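Long-range contact in Rik1-associated factor 1 (Schizosaccharomyces pombe, PDB 4O9D), which serves as a subunit of the Clr4 methyltransferase complex, which helps establish heterochromatin by methylating histone H3, the chain here being the protein's WD-repeat propeller: residues Lys312-Met324 with Phe351-Leu365. Residues are numbered along the deposited sequence; the frame is centred on the assembly and turned at random.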
loop_
_atom_site.group_PDB
_atom_site.type_symbol
_atom_site.label_atom_id
_atom_site.label_comp_id
_atom_site.label_asym_id
_atom_site.label_seq_id
_atom_site.Cartn_x
_atom_site.Cartn_y
_atom_site.Cartn_z
ATOM N N LYS A 312 -17.844 20.419 6.448
ATOM C CA LYS A 312 -16.993 20.272 7.626
ATOM C C LYS A 312 -16.840 18.794 7.989
ATOM O O LYS A 312 -17.720 17.974 7.703
ATOM C CB LYS A 312 -17.588 21.013 8.834
ATOM C CG LYS A 312 -17.996 22.466 8.594
ATOM C CD LYS A 312 -16.815 23.428 8.745
ATOM C CE LYS A 312 -17.249 24.886 8.566
ATOM N NZ LYS A 312 -16.088 25.792 8.296
ATOM N N PRO A 313 -15.735 18.457 8.653
ATOM C CA PRO A 313 -15.496 17.089 9.118
ATOM C C PRO A 313 -16.687 16.576 9.906
ATOM O O PRO A 313 -17.372 17.345 10.561
ATOM C CB PRO A 313 -14.296 17.247 10.054
ATOM C CG PRO A 313 -13.600 18.456 9.575
ATOM C CD PRO A 313 -14.690 19.384 9.121
ATOM N N LEU A 314 -16.950 15.286 9.839
ATOM C CA LEU A 314 -17.979 14.712 10.679
ATOM C C LEU A 314 -17.362 14.363 12.027
ATOM O O LEU A 314 -18.014 14.421 13.076
ATOM C CB LEU A 314 -18.526 13.461 10.023
ATOM C CG LEU A 314 -19.242 12.501 10.952
ATOM C CD1 LEU A 314 -20.493 13.145 11.529
ATOM C CD2 LEU A 314 -19.558 11.238 10.168
ATOM N N SER A 315 -16.092 13.975 11.997
ATOM C CA SER A 315 -15.429 13.583 13.223
ATOM C C SER A 315 -13.926 13.652 13.064
ATOM O O SER A 315 -13.400 13.775 11.951
ATOM C CB SER A 315 -15.831 12.161 13.606
ATOM O OG SER A 315 -15.385 11.873 14.920
ATOM N N LEU A 316 -13.255 13.583 14.203
ATOM C CA LEU A 316 -11.815 13.618 14.273
ATOM C C LEU A 316 -11.373 12.497 15.216
ATOM O O LEU A 316 -11.704 12.488 16.418
ATOM C CB LEU A 316 -11.391 14.979 14.767
ATOM C CG LEU A 316 -9.908 15.216 14.997
ATOM C CD1 LEU A 316 -9.097 14.522 13.972
ATOM C CD2 LEU A 316 -9.660 16.721 14.967
ATOM N N LEU A 317 -10.666 11.527 14.649
ATOM C CA LEU A 317 -10.326 10.299 15.352
ATOM C C LEU A 317 -8.863 10.342 15.754
ATOM O O LEU A 317 -7.987 10.132 14.904
ATOM C CB LEU A 317 -10.537 9.105 14.431
ATOM C CG LEU A 317 -11.811 9.079 13.579
ATOM C CD1 LEU A 317 -11.667 7.873 12.663
ATOM C CD2 LEU A 317 -13.080 8.980 14.436
ATOM N N LYS A 318 -8.595 10.582 17.037
ATOM C CA LYS A 318 -7.247 10.902 17.488
ATOM C C LYS A 318 -6.469 9.719 18.070
ATOM O O LYS A 318 -7.025 8.865 18.746
ATOM C CB LYS A 318 -7.319 12.001 18.544
ATOM C CG LYS A 318 -7.751 13.350 18.010
ATOM C CD LYS A 318 -8.062 14.322 19.164
ATOM C CE LYS A 318 -7.943 15.774 18.692
ATOM N NZ LYS A 318 -8.268 16.778 19.746
ATOM N N HIS A 319 -5.164 9.685 17.827
ATOM C CA HIS A 319 -4.312 8.780 18.594
ATOM C C HIS A 319 -3.556 9.570 19.653
ATOM O O HIS A 319 -3.618 10.797 19.697
ATOM C CB HIS A 319 -3.326 8.031 17.698
ATOM C CG HIS A 319 -3.925 6.844 17.014
ATOM N ND1 HIS A 319 -3.536 5.547 17.287
ATOM C CD2 HIS A 319 -4.904 6.758 16.088
ATOM C CE1 HIS A 319 -4.247 4.717 16.548
ATOM N NE2 HIS A 319 -5.085 5.423 15.816
ATOM N N GLY A 320 -2.805 8.860 20.477
ATOM C CA GLY A 320 -2.132 9.471 21.604
ATOM C C GLY A 320 -0.706 9.889 21.328
ATOM O O GLY A 320 -0.238 9.908 20.189
ATOM N N LYS A 321 -0.002 10.229 22.395
ATOM C CA LYS A 321 1.352 10.751 22.274
ATOM C C LYS A 321 2.243 9.686 21.662
ATOM O O LYS A 321 2.065 8.507 21.909
ATOM C CB LYS A 321 1.904 11.160 23.645
ATOM C CG LYS A 321 0.840 11.514 24.698
ATOM C CD LYS A 321 -0.133 12.588 24.224
ATOM C CE LYS A 321 -0.549 13.524 25.365
ATOM N NZ LYS A 321 -1.031 12.804 26.598
ATOM N N THR A 322 3.200 10.121 20.859
ATOM C CA THR A 322 4.047 9.221 20.104
ATOM C C THR A 322 4.919 8.402 21.046
ATOM O O THR A 322 5.291 8.873 22.117
ATOM C CB THR A 322 4.944 10.018 19.163
ATOM O OG1 THR A 322 5.815 9.131 18.449
ATOM C CG2 THR A 322 5.779 11.031 19.966
ATOM N N LYS A 323 5.220 7.170 20.651
ATOM C CA LYS A 323 6.129 6.331 21.416
ATOM C C LYS A 323 7.571 6.602 20.995
ATOM O O LYS A 323 8.509 6.159 21.658
ATOM C CB LYS A 323 5.801 4.846 21.212
ATOM C CG LYS A 323 4.688 4.325 22.116
ATOM C CD LYS A 323 4.574 2.813 22.004
ATOM C CE LYS A 323 3.910 2.174 23.224
ATOM N NZ LYS A 323 4.053 0.675 23.216
ATOM N N MET A 324 7.740 7.331 19.896
ATOM C CA MET A 324 9.073 7.617 19.361
ATOM C C MET A 324 9.803 8.641 20.232
ATOM O O MET A 324 9.388 9.802 20.322
ATOM C CB MET A 324 8.985 8.138 17.918
ATOM C CG MET A 324 8.437 7.137 16.907
ATOM S SD MET A 324 9.213 5.510 17.051
ATOM C CE MET A 324 10.757 5.775 16.179
ATOM N N PHE A 351 -13.913 0.815 11.199
ATOM C CA PHE A 351 -12.708 1.442 10.666
ATOM C C PHE A 351 -11.588 1.183 11.673
ATOM O O PHE A 351 -11.816 1.174 12.890
ATOM C CB PHE A 351 -12.961 2.947 10.471
ATOM C CG PHE A 351 -11.799 3.710 9.852
ATOM C CD1 PHE A 351 -11.291 3.359 8.601
ATOM C CD2 PHE A 351 -11.265 4.817 10.499
ATOM C CE1 PHE A 351 -10.243 4.074 8.042
ATOM C CE2 PHE A 351 -10.234 5.564 9.936
ATOM C CZ PHE A 351 -9.713 5.184 8.693
ATOM N N VAL A 352 -10.394 0.928 11.161
ATOM C CA VAL A 352 -9.260 0.595 11.988
ATOM C C VAL A 352 -8.014 1.401 11.620
ATOM O O VAL A 352 -7.549 1.388 10.461
ATOM C CB VAL A 352 -8.914 -0.918 11.877
ATOM C CG1 VAL A 352 -7.779 -1.263 12.811
ATOM C CG2 VAL A 352 -10.138 -1.764 12.166
ATOM N N THR A 353 -7.430 2.045 12.623
ATOM C CA THR A 353 -6.292 2.905 12.403
ATOM C C THR A 353 -5.170 2.594 13.388
ATOM O O THR A 353 -5.414 2.178 14.521
ATOM C CB THR A 353 -6.688 4.410 12.477
ATOM O OG1 THR A 353 -7.103 4.761 13.804
ATOM C CG2 THR A 353 -7.808 4.719 11.515
ATOM N N GLY A 354 -3.936 2.759 12.933
ATOM C CA GLY A 354 -2.780 2.497 13.773
ATOM C C GLY A 354 -1.804 3.640 13.703
ATOM O O GLY A 354 -1.433 4.099 12.604
ATOM N N GLY A 355 -1.362 4.103 14.870
ATOM C CA GLY A 355 -0.554 5.305 14.914
ATOM C C GLY A 355 0.772 5.153 15.635
ATOM O O GLY A 355 1.231 4.048 15.951
ATOM N N SER A 356 1.403 6.285 15.885
ATOM C CA SER A 356 2.742 6.269 16.456
ATOM C C SER A 356 2.722 6.136 17.969
ATOM O O SER A 356 3.788 6.074 18.588
ATOM C CB SER A 356 3.542 7.506 16.025
ATOM O OG SER A 356 2.998 8.701 16.562
ATOM N N ASP A 357 1.524 6.096 18.570
ATOM C CA ASP A 357 1.406 5.705 19.967
ATOM C C ASP A 357 1.564 4.184 20.072
ATOM O O ASP A 357 1.559 3.633 21.179
ATOM C CB ASP A 357 0.060 6.176 20.597
ATOM C CG ASP A 357 -1.173 5.772 19.753
ATOM O OD1 ASP A 357 -0.990 5.231 18.641
ATOM O OD2 ASP A 357 -2.330 6.018 20.186
ATOM N N GLY A 358 1.690 3.501 18.927
ATOM C CA GLY A 358 1.776 2.052 18.934
ATOM C C GLY A 358 0.436 1.338 19.093
ATOM O O GLY A 358 0.384 0.118 19.229
ATOM N N ILE A 359 -0.666 2.081 19.064
ATOM C CA ILE A 359 -1.973 1.466 19.297
ATOM C C ILE A 359 -2.767 1.307 18.014
ATOM O O ILE A 359 -2.757 2.179 17.151
ATOM C CB ILE A 359 -2.831 2.305 20.283
ATOM C CG1 ILE A 359 -2.029 2.661 21.547
ATOM C CG2 ILE A 359 -4.122 1.560 20.660
ATOM C CD1 ILE A 359 -1.824 1.493 22.498
ATOM N N VAL A 360 -3.463 0.183 17.911
ATOM C CA VAL A 360 -4.455 -0.026 16.862
ATOM C C VAL A 360 -5.821 0.263 17.466
ATOM O O VAL A 360 -6.235 -0.413 18.402
ATOM C CB VAL A 360 -4.411 -1.469 16.313
ATOM C CG1 VAL A 360 -5.534 -1.695 15.301
ATOM C CG2 VAL A 360 -3.029 -1.758 15.687
ATOM N N LYS A 361 -6.500 1.283 16.947
ATOM C CA LYS A 361 -7.784 1.713 17.490
ATOM C C LYS A 361 -8.904 1.309 16.539
ATOM O O LYS A 361 -8.713 1.321 15.305
ATOM C CB LYS A 361 -7.766 3.228 17.731
ATOM C CG LYS A 361 -6.875 3.624 18.931
ATOM C CD LYS A 361 -6.804 5.123 19.140
ATOM C CE LYS A 361 -6.060 5.438 20.457
ATOM N NZ LYS A 361 -6.829 4.898 21.631
ATOM N N VAL A 362 -10.047 0.917 17.115
ATOM C CA VAL A 362 -11.205 0.469 16.334
ATOM C C VAL A 362 -12.309 1.534 16.485
ATOM O O VAL A 362 -12.577 1.979 17.611
ATOM C CB VAL A 362 -11.736 -0.923 16.785
ATOM C CG1 VAL A 362 -12.928 -1.367 15.935
ATOM C CG2 VAL A 362 -10.619 -1.996 16.746
ATOM N N TRP A 363 -12.913 1.941 15.359
ATOM C CA TRP A 363 -13.900 3.018 15.331
ATOM C C TRP A 363 -15.185 2.621 14.597
ATOM O O TRP A 363 -15.126 1.918 13.582
ATOM C CB TRP A 363 -13.329 4.256 14.626
ATOM C CG TRP A 363 -11.902 4.631 14.980
ATOM C CD1 TRP A 363 -10.765 4.168 14.392
ATOM C CD2 TRP A 363 -11.485 5.585 15.977
ATOM N NE1 TRP A 363 -9.651 4.770 14.963
ATOM C CE2 TRP A 363 -10.069 5.639 15.939
ATOM C CE3 TRP A 363 -12.177 6.401 16.898
ATOM C CZ2 TRP A 363 -9.323 6.471 16.779
ATOM C CZ3 TRP A 363 -11.432 7.227 17.746
ATOM C CH2 TRP A 363 -10.018 7.255 17.678
ATOM N N ASP A 364 -16.343 3.071 15.100
ATOM C CA ASP A 364 -17.609 2.965 14.349
ATOM C C ASP A 364 -18.180 4.366 14.104
ATOM O O ASP A 364 -18.659 5.023 15.025
ATOM C CB ASP A 364 -18.648 2.123 15.071
ATOM C CG ASP A 364 -19.821 1.763 14.174
ATOM O OD1 ASP A 364 -20.173 2.573 13.281
ATOM O OD2 ASP A 364 -20.374 0.657 14.333
ATOM N N LEU A 365 -18.112 4.814 12.856
ATOM C CA LEU A 365 -18.440 6.209 12.513
ATOM C C LEU A 365 -19.938 6.490 12.600
ATOM O O LEU A 365 -20.391 7.639 12.497
ATOM C CB LEU A 365 -17.900 6.536 11.115
ATOM C CG LEU A 365 -16.428 6.952 11.118
ATOM C CD1 LEU A 365 -16.272 8.321 11.822
ATOM C CD2 LEU A 365 -15.542 5.915 11.783
HETATM O O HOH W 1 -6.987 7.998 13.529
#
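H319 reaches from just beyond strand 315-318 into the next sheet, where both its ring nitrogens are used. H319 ND1 donates to D357 OD1 (2.9 Å) on the syn side of the carboxylate, whose plane stands 68° from the ring; H319 NE2 is hydrogen-bonded to T353 OG1 (2.9 Å), a pair in which either could be the donor. K361 CD lies over the middle of one ring face and G355 CA over the opposite one, where the glycine lets the backbone come close. T353 OG1 in turn accepts from W363 NE1 (2.8 Å), so one hydroxyl links imidazole and indole. On the indole face lies L317 CB, 3.6 Å from the W363 six-ring centroid; with CG beside the backbone N (chi1 -43°), the leucine's CD1 meets the F351 edge. D357 is itself fixed: its OD2 takes the G320 N-H from above the carboxylate plane, and D357 OD1 receives I359 N (3.2 Å) in an Asx turn overlapping the end of the type I turn G355-G358. Beyond it, K323 N bonds to S356 O (2.7 Å), while K323 NZ reaches E377 and M378. The linked His, Thr, Asp and Trp resemble the hydrogen-bonded tetrad of WD40 propellers, here tying the loop after one blade's outer strand to the next blade.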